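Local coordinates for hydrolase, isochorismatase family (PDB 4L07), which probably hydrolyses the amide of maleamate, releasing maleate and ammonia, as a maleamate amidase of the isochorismatase family, at residues 53-63 with 196-207. Sequence-based numbering, arbitrary orientation.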
ATOM      1  N   GLU A  53      -3.161  -5.430  30.855  1.00 27.38           N
ATOM      2  CA  GLU A  53      -3.609  -6.781  31.197  1.00 27.85           C
ATOM      3  C   GLU A  53      -3.691  -7.679  29.960  1.00 26.77           C
ATOM      4  O   GLU A  53      -3.216  -8.816  29.975  1.00 26.20           O
ATOM      5  CB  GLU A  53      -4.957  -6.735  31.922  1.00 30.88           C
ATOM      6  CG  GLU A  53      -4.920  -5.986  33.245  1.00 34.28           C
ATOM      7  CD  GLU A  53      -6.248  -6.003  33.984  1.00 37.34           C
ATOM      8  OE1 GLU A  53      -7.307  -5.793  33.347  1.00 38.83           O
ATOM      9  OE2 GLU A  53      -6.228  -6.217  35.215  1.00 40.36           O
ATOM     10  N   ILE A  54      -4.283  -7.153  28.892  1.00 25.41           N
ATOM     11  CA  ILE A  54      -4.390  -7.871  27.625  1.00 24.40           C
ATOM     12  C   ILE A  54      -3.009  -8.200  27.047  1.00 24.17           C
ATOM     13  O   ILE A  54      -2.745  -9.348  26.672  1.00 24.02           O
ATOM     14  CB  ILE A  54      -5.246  -7.082  26.602  1.00 23.79           C
ATOM     15  CG1 ILE A  54      -6.718  -7.075  27.035  1.00 24.43           C
ATOM     16  CG2 ILE A  54      -5.116  -7.679  25.206  1.00 23.76           C
ATOM     17  CD1 ILE A  54      -7.623  -6.227  26.154  1.00 24.09           C
ATOM     18  N   CYS A  55      -2.142  -7.191  26.984  1.00 24.87           N
ATOM     19  CA  CYS A  55      -0.790  -7.350  26.440  1.00 24.45           C
ATOM     20  C   CYS A  55       0.047  -8.327  27.268  1.00 24.83           C
ATOM     21  O   CYS A  55       0.732  -9.182  26.708  1.00 23.13           O
ATOM     22  CB  CYS A  55      -0.084  -6.001  26.334  1.00 24.40           C
ATOM     23  SG  CYS A  55      -0.756  -4.907  25.057  1.00 24.65           S
ATOM     24  N   ASP A  56      -0.026  -8.210  28.596  1.00 25.25           N
ATOM     25  CA  ASP A  56       0.690  -9.144  29.481  1.00 25.85           C
ATOM     26  C   ASP A  56       0.297 -10.599  29.240  1.00 25.93           C
ATOM     27  O   ASP A  56       1.163 -11.477  29.195  1.00 26.51           O
ATOM     28  CB  ASP A  56       0.512  -8.775  30.961  1.00 26.72           C
ATOM     29  CG  ASP A  56       1.300  -7.538  31.357  1.00 27.88           C
ATOM     30  OD1 ASP A  56       2.043  -6.990  30.516  1.00 28.39           O
ATOM     31  OD2 ASP A  56       1.180  -7.099  32.521  1.00 29.28           O
ATOM     32  N   LEU A  57      -1.003 -10.852  29.076  1.00 25.83           N
ATOM     33  CA  LEU A  57      -1.492 -12.196  28.786  1.00 25.68           C
ATOM     34  C   LEU A  57      -1.026 -12.659  27.404  1.00 25.49           C
ATOM     35  O   LEU A  57      -0.443 -13.733  27.271  1.00 24.71           O
ATOM     36  CB  LEU A  57      -3.022 -12.255  28.861  1.00 26.73           C
ATOM     37  CG  LEU A  57      -3.774 -13.494  29.385  1.00 28.49           C
ATOM     38  CD1 LEU A  57      -5.098 -13.653  28.653  1.00 28.80           C
ATOM     39  CD2 LEU A  57      -2.990 -14.801  29.354  1.00 29.18           C
ATOM     40  N   ALA A  58      -1.286 -11.846  26.378  1.00 25.14           N
ATOM     41  CA  ALA A  58      -0.909 -12.193  25.004  1.00 24.32           C
ATOM     42  C   ALA A  58       0.585 -12.480  24.869  1.00 24.63           C
ATOM     43  O   ALA A  58       0.983 -13.479  24.250  1.00 24.64           O
ATOM     44  CB  ALA A  58      -1.322 -11.087  24.040  1.00 24.70           C
ATOM     45  N   ARG A  59       1.402 -11.607  25.452  1.00 24.24           N
ATOM     46  CA  ARG A  59       2.855 -11.741  25.399  1.00 25.03           C
ATOM     47  C   ARG A  59       3.306 -13.063  26.021  1.00 25.36           C
ATOM     48  O   ARG A  59       4.120 -13.782  25.439  1.00 26.10           O
ATOM     49  CB  ARG A  59       3.529 -10.562  26.103  1.00 24.47           C
ATOM     50  CG  ARG A  59       4.968 -10.313  25.672  1.00 25.06           C
ATOM     51  CD  ARG A  59       5.661  -9.296  26.571  1.00 24.83           C
ATOM     52  NE  ARG A  59       5.186  -7.927  26.351  1.00 25.22           N
ATOM     53  CZ  ARG A  59       4.314  -7.287  27.129  1.00 25.21           C
ATOM     54  NH1 ARG A  59       3.798  -7.886  28.198  1.00 25.48           N
ATOM     55  NH2 ARG A  59       3.956  -6.040  26.836  1.00 24.99           N
ATOM     56  N   ALA A  60       2.763 -13.372  27.196  1.00 25.90           N
ATOM     57  CA  ALA A  60       3.069 -14.616  27.901  1.00 27.48           C
ATOM     58  C   ALA A  60       2.651 -15.851  27.102  1.00 27.89           C
ATOM     59  O   ALA A  60       3.303 -16.892  27.180  1.00 28.66           O
ATOM     60  CB  ALA A  60       2.423 -14.617  29.279  1.00 27.95           C
ATOM     61  N   LEU A  61       1.575 -15.720  26.327  1.00 27.76           N
ATOM     62  CA  LEU A  61       1.074 -16.799  25.476  1.00 27.98           C
ATOM     63  C   LEU A  61       1.769 -16.854  24.116  1.00 27.37           C
ATOM     64  O   LEU A  61       1.418 -17.678  23.271  1.00 27.41           O
ATOM     65  CB  LEU A  61      -0.447 -16.687  25.293  1.00 27.77           C
ATOM     66  CG  LEU A  61      -1.331 -16.866  26.534  1.00 29.34           C
ATOM     67  CD1 LEU A  61      -2.798 -16.662  26.180  1.00 28.69           C
ATOM     68  CD2 LEU A  61      -1.116 -18.224  27.192  1.00 29.28           C
ATOM     69  N   GLU A  62       2.754 -15.977  23.924  1.00 26.67           N
ATOM     70  CA  GLU A  62       3.545 -15.886  22.685  1.00 27.55           C
ATOM     71  C   GLU A  62       2.738 -15.487  21.444  1.00 26.73           C
ATOM     72  O   GLU A  62       3.044 -15.892  20.319  1.00 26.38           O
ATOM     73  CB  GLU A  62       4.379 -17.158  22.459  1.00 28.70           C
ATOM     74  CG  GLU A  62       5.394 -17.386  23.572  1.00 30.74           C
ATOM     75  CD  GLU A  62       6.142 -18.705  23.469  1.00 32.62           C
ATOM     76  OE1 GLU A  62       7.080 -18.903  24.272  1.00 33.39           O
ATOM     77  OE2 GLU A  62       5.804 -19.546  22.606  1.00 33.60           O
ATOM     78  N   PHE A  63       1.705 -14.679  21.666  1.00 26.03           N
ATOM     79  CA  PHE A  63       0.979 -14.035  20.575  1.00 25.00           C
ATOM     80  C   PHE A  63       1.626 -12.675  20.339  1.00 24.45           C
ATOM     81  O   PHE A  63       2.058 -12.023  21.300  1.00 25.13           O
ATOM     82  CB  PHE A  63      -0.500 -13.841  20.925  1.00 25.43           C
ATOM     83  CG  PHE A  63      -1.226 -15.110  21.270  1.00 25.90           C
ATOM     84  CD1 PHE A  63      -0.943 -16.307  20.610  1.00 26.45           C
ATOM     85  CD2 PHE A  63      -2.229 -15.100  22.238  1.00 26.68           C
ATOM     86  CE1 PHE A  63      -1.624 -17.474  20.931  1.00 26.76           C
ATOM     87  CE2 PHE A  63      -2.917 -16.263  22.556  1.00 27.42           C
ATOM     88  CZ  PHE A  63      -2.613 -17.449  21.902  1.00 26.86           C
ATOM     89  N   SER A 196     -12.494  -5.827  27.655  1.00 26.48           N
ATOM     90  CA  SER A 196     -11.240  -6.505  28.005  1.00 26.70           C
ATOM     91  C   SER A 196     -11.455  -7.856  28.693  1.00 27.49           C
ATOM     92  O   SER A 196     -10.720  -8.805  28.423  1.00 26.98           O
ATOM     93  CB  SER A 196     -10.328  -5.598  28.837  1.00 26.86           C
ATOM     94  OG  SER A 196     -10.958  -5.153  30.026  1.00 26.12           O
ATOM     95  N   ASP A 197     -12.464  -7.937  29.562  1.00 28.20           N
ATOM     96  CA  ASP A 197     -12.856  -9.202  30.199  1.00 29.81           C
ATOM     97  C   ASP A 197     -13.078 -10.325  29.184  1.00 28.54           C
ATOM     98  O   ASP A 197     -12.559 -11.428  29.355  1.00 28.18           O
ATOM     99  CB  ASP A 197     -14.120  -9.018  31.050  1.00 32.17           C
ATOM    100  CG  ASP A 197     -13.831  -8.447  32.431  1.00 35.57           C
ATOM    101  OD1 ASP A 197     -12.646  -8.319  32.814  1.00 37.35           O
ATOM    102  OD2 ASP A 197     -14.807  -8.130  33.144  1.00 38.51           O
ATOM    103  N   ASP A 198     -13.856 -10.032  28.140  1.00 27.30           N
ATOM    104  CA  ASP A 198     -14.094 -10.956  27.029  1.00 27.52           C
ATOM    105  C   ASP A 198     -12.761 -11.337  26.379  1.00 26.32           C
ATOM    106  O   ASP A 198     -12.459 -12.519  26.236  1.00 26.59           O
ATOM    107  CB  ASP A 198     -15.058 -10.317  26.008  1.00 28.24           C
ATOM    108  CG  ASP A 198     -15.251 -11.148  24.723  1.00 30.14           C
ATOM    109  OD1 ASP A 198     -16.039 -10.708  23.859  1.00 31.20           O
ATOM    110  OD2 ASP A 198     -14.641 -12.221  24.543  1.00 32.10           O
ATOM    111  N   ILE A 199     -11.968 -10.334  26.003  1.00 25.27           N
ATOM    112  CA  ILE A 199     -10.683 -10.574  25.338  1.00 24.78           C
ATOM    113  C   ILE A 199      -9.804 -11.522  26.153  1.00 24.66           C
ATOM    114  O   ILE A 199      -9.286 -12.500  25.619  1.00 24.00           O
ATOM    115  CB  ILE A 199      -9.930  -9.253  25.031  1.00 24.63           C
ATOM    116  CG1 ILE A 199     -10.735  -8.374  24.056  1.00 25.17           C
ATOM    117  CG2 ILE A 199      -8.527  -9.525  24.487  1.00 25.21           C
ATOM    118  CD1 ILE A 199     -11.077  -9.030  22.728  1.00 25.07           C
ATOM    119  N   LEU A 200      -9.667 -11.238  27.445  1.00 24.66           N
ATOM    120  CA  LEU A 200      -8.801 -12.032  28.324  1.00 25.82           C
ATOM    121  C   LEU A 200      -9.227 -13.497  28.377  1.00 26.24           C
ATOM    122  O   LEU A 200      -8.396 -14.389  28.226  1.00 26.84           O
ATOM    123  CB  LEU A 200      -8.751 -11.430  29.732  1.00 25.70           C
ATOM    124  CG  LEU A 200      -8.085 -10.062  29.901  1.00 25.83           C
ATOM    125  CD1 LEU A 200      -8.424  -9.481  31.268  1.00 26.51           C
ATOM    126  CD2 LEU A 200      -6.575 -10.123  29.685  1.00 25.81           C
ATOM    127  N   LYS A 201     -10.527 -13.730  28.570  1.00 27.72           N
ATOM    128  CA  LYS A 201     -11.095 -15.076  28.593  1.00 28.44           C
ATOM    129  C   LYS A 201     -10.873 -15.769  27.252  1.00 28.28           C
ATOM    130  O   LYS A 201     -10.496 -16.942  27.208  1.00 27.12           O
ATOM    131  CB  LYS A 201     -12.590 -15.010  28.940  1.00 31.01           C
ATOM    132  CG  LYS A 201     -13.297 -16.353  29.047  1.00 34.20           C
ATOM    133  CD  LYS A 201     -14.758 -16.165  29.432  1.00 36.71           C
ATOM    134  CE  LYS A 201     -15.570 -17.434  29.223  1.00 37.82           C
ATOM    135  NZ  LYS A 201     -15.294 -18.459  30.269  1.00 40.09           N
ATOM    136  N   TRP A 202     -11.083 -15.025  26.165  1.00 27.02           N
ATOM    137  CA  TRP A 202     -10.893 -15.538  24.810  1.00 26.49           C
ATOM    138  C   TRP A 202      -9.465 -15.943  24.518  1.00 26.79           C
ATOM    139  O   TRP A 202      -9.233 -17.007  23.943  1.00 26.84           O
ATOM    140  CB  TRP A 202     -11.401 -14.530  23.772  1.00 25.79           C
ATOM    141  CG  TRP A 202     -11.094 -14.947  22.355  1.00 25.40           C
ATOM    142  CD1 TRP A 202     -11.617 -16.028  21.654  1.00 25.78           C
ATOM    143  CD2 TRP A 202     -10.147 -14.314  21.424  1.00 25.08           C
ATOM    144  NE1 TRP A 202     -11.080 -16.101  20.395  1.00 25.22           N
ATOM    145  CE2 TRP A 202     -10.194 -15.106  20.193  1.00 24.90           C
ATOM    146  CE3 TRP A 202      -9.300 -13.209  21.487  1.00 24.92           C
ATOM    147  CZ2 TRP A 202      -9.422 -14.787  19.085  1.00 24.38           C
ATOM    148  CZ3 TRP A 202      -8.524 -12.900  20.368  1.00 24.21           C
ATOM    149  CH2 TRP A 202      -8.588 -13.671  19.194  1.00 23.98           C
ATOM    150  N   LEU A 203      -8.496 -15.116  24.920  1.00 26.59           N
ATOM    151  CA  LEU A 203      -7.078 -15.444  24.707  1.00 27.12           C
ATOM    152  C   LEU A 203      -6.674 -16.730  25.442  1.00 27.98           C
ATOM    153  O   LEU A 203      -5.973 -17.575  24.881  1.00 27.50           O
ATOM    154  CB  LEU A 203      -6.162 -14.278  25.104  1.00 26.83           C
ATOM    155  CG  LEU A 203      -6.253 -12.987  24.277  1.00 26.75           C
ATOM    156  CD1 LEU A 203      -5.481 -11.855  24.938  1.00 26.68           C
ATOM    157  CD2 LEU A 203      -5.785 -13.206  22.843  1.00 26.08           C
ATOM    158  N   ARG A 204      -7.136 -16.879  26.683  1.00 29.64           N
ATOM    159  CA  ARG A 204      -6.898 -18.109  27.458  1.00 30.66           C
ATOM    160  C   ARG A 204      -7.501 -19.322  26.758  1.00 30.87           C
ATOM    161  O   ARG A 204      -6.889 -20.395  26.718  1.00 31.24           O
ATOM    162  CB  ARG A 204      -7.453 -17.983  28.882  1.00 32.62           C
ATOM    163  CG  ARG A 204      -6.700 -16.981  29.736  1.00 35.07           C
ATOM    164  CD  ARG A 204      -7.061 -17.089  31.210  1.00 37.95           C
ATOM    165  NE  ARG A 204      -6.313 -16.117  32.010  1.00 40.35           N
ATOM    166  CZ  ARG A 204      -5.077 -16.297  32.474  1.00 42.45           C
ATOM    167  NH1 ARG A 204      -4.411 -17.422  32.230  1.00 44.26           N
ATOM    168  NH2 ARG A 204      -4.498 -15.340  33.188  1.00 43.44           N
ATOM    169  N   SER A 205      -8.692 -19.134  26.191  1.00 30.33           N
ATOM    170  CA  SER A 205      -9.385 -20.190  25.464  1.00 30.81           C
ATOM    171  C   SER A 205      -8.624 -20.661  24.215  1.00 31.35           C
ATOM    172  O   SER A 205      -8.492 -21.866  23.997  1.00 31.14           O
ATOM    173  CB  SER A 205     -10.805 -19.756  25.103  1.00 31.93           C
ATOM    174  OG  SER A 205     -11.531 -20.835  24.555  1.00 34.68           O
ATOM    175  N   VAL A 206      -8.118 -19.732  23.402  1.00 30.84           N
ATOM    176  CA  VAL A 206      -7.359 -20.148  22.206  1.00 31.24           C
ATOM    177  C   VAL A 206      -6.025 -20.812  22.527  1.00 31.26           C
ATOM    178  O   VAL A 206      -5.613 -21.737  21.829  1.00 30.34           O
ATOM    179  CB  VAL A 206      -7.263 -19.065  21.080  1.00 32.01           C
ATOM    180  CG1 VAL A 206      -8.106 -17.835  21.388  1.00 31.15           C
ATOM    181  CG2 VAL A 206      -5.820 -18.714  20.718  1.00 31.60           C
ATOM    182  N   ALA A 207      -5.373 -20.372  23.601  1.00 32.36           N
ATOM    183  CA  ALA A 207      -4.144 -21.020  24.068  1.00 34.63           C
ATOM    184  C   ALA A 207      -4.419 -22.441  24.569  1.00 36.71           C
ATOM    185  O   ALA A 207      -3.612 -23.345  24.348  1.00 38.11           O
ATOM    186  CB  ALA A 207      -3.479 -20.192  25.154  1.00 33.78           C
TER
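Leu-57 sets its CD2 methyl over the centre of one face of the Arg-204 guanidinium, 4.0 Å from CZ, the two side chains crossing at about a right angle. Arg-204 reaches that place with its chain extended from CG to NE, and its CG also touches the other Leu-57 methyl, CD1. The second flat group is the Phe-63 ring. The carbonyl O of Leu-203 lies at its edge, near the ring plane and 4.1 Å from CE2, while Val-206 CG2 comes in obliquely to 3.6 Å from CZ. Leu-61 O, from the ring's own chain segment, lies above one face, offset toward the rim. A Schellman motif puts the ring there: Glu-62 breaks the helix with positive phi, and Phe-63 N turns back to bond Ala-58 O.

The rest of the contact is mostly aliphatic side chains, with some methyls set against backbone carbonyls. Leu-57 CD1 comes within 3.4 Å of Leu-200 O on helix 196-207, and the side chains of Leu-57 and Leu-203 pass each other pointing in opposite directions. Further along, Leu-61 straddles Ala-207 CB with both methyls, each 3.7 Å away. At the other end Ile-54 is a knob in a hole made by Ser-196, Ile-199, Leu-200 and Leu-203. Its CG1 is anti to the carbonyl carbon (chi1 -70°), and the chain runs on to bring CD1 within 3.8 Å of Ile-199 CG2. Ser-196 meets that methyl through CB, its hydroxyl being hydrogen-bonded to Asp-169.

Segments 53-60 and 196-207 run almost parallel, 6° apart, their axes 9.9 Å apart at closest approach, as neighbours on one face of the parallel sheet in this alpha/beta fold. Beneath them, Ile-54 and Ala-58 rest on Ile-24 of strand 22-27, while Ile-199 packs on Leu-165 of strand 163-172, so the C-terminal helix lies alongside helix 45-60 on a shared floor of strands.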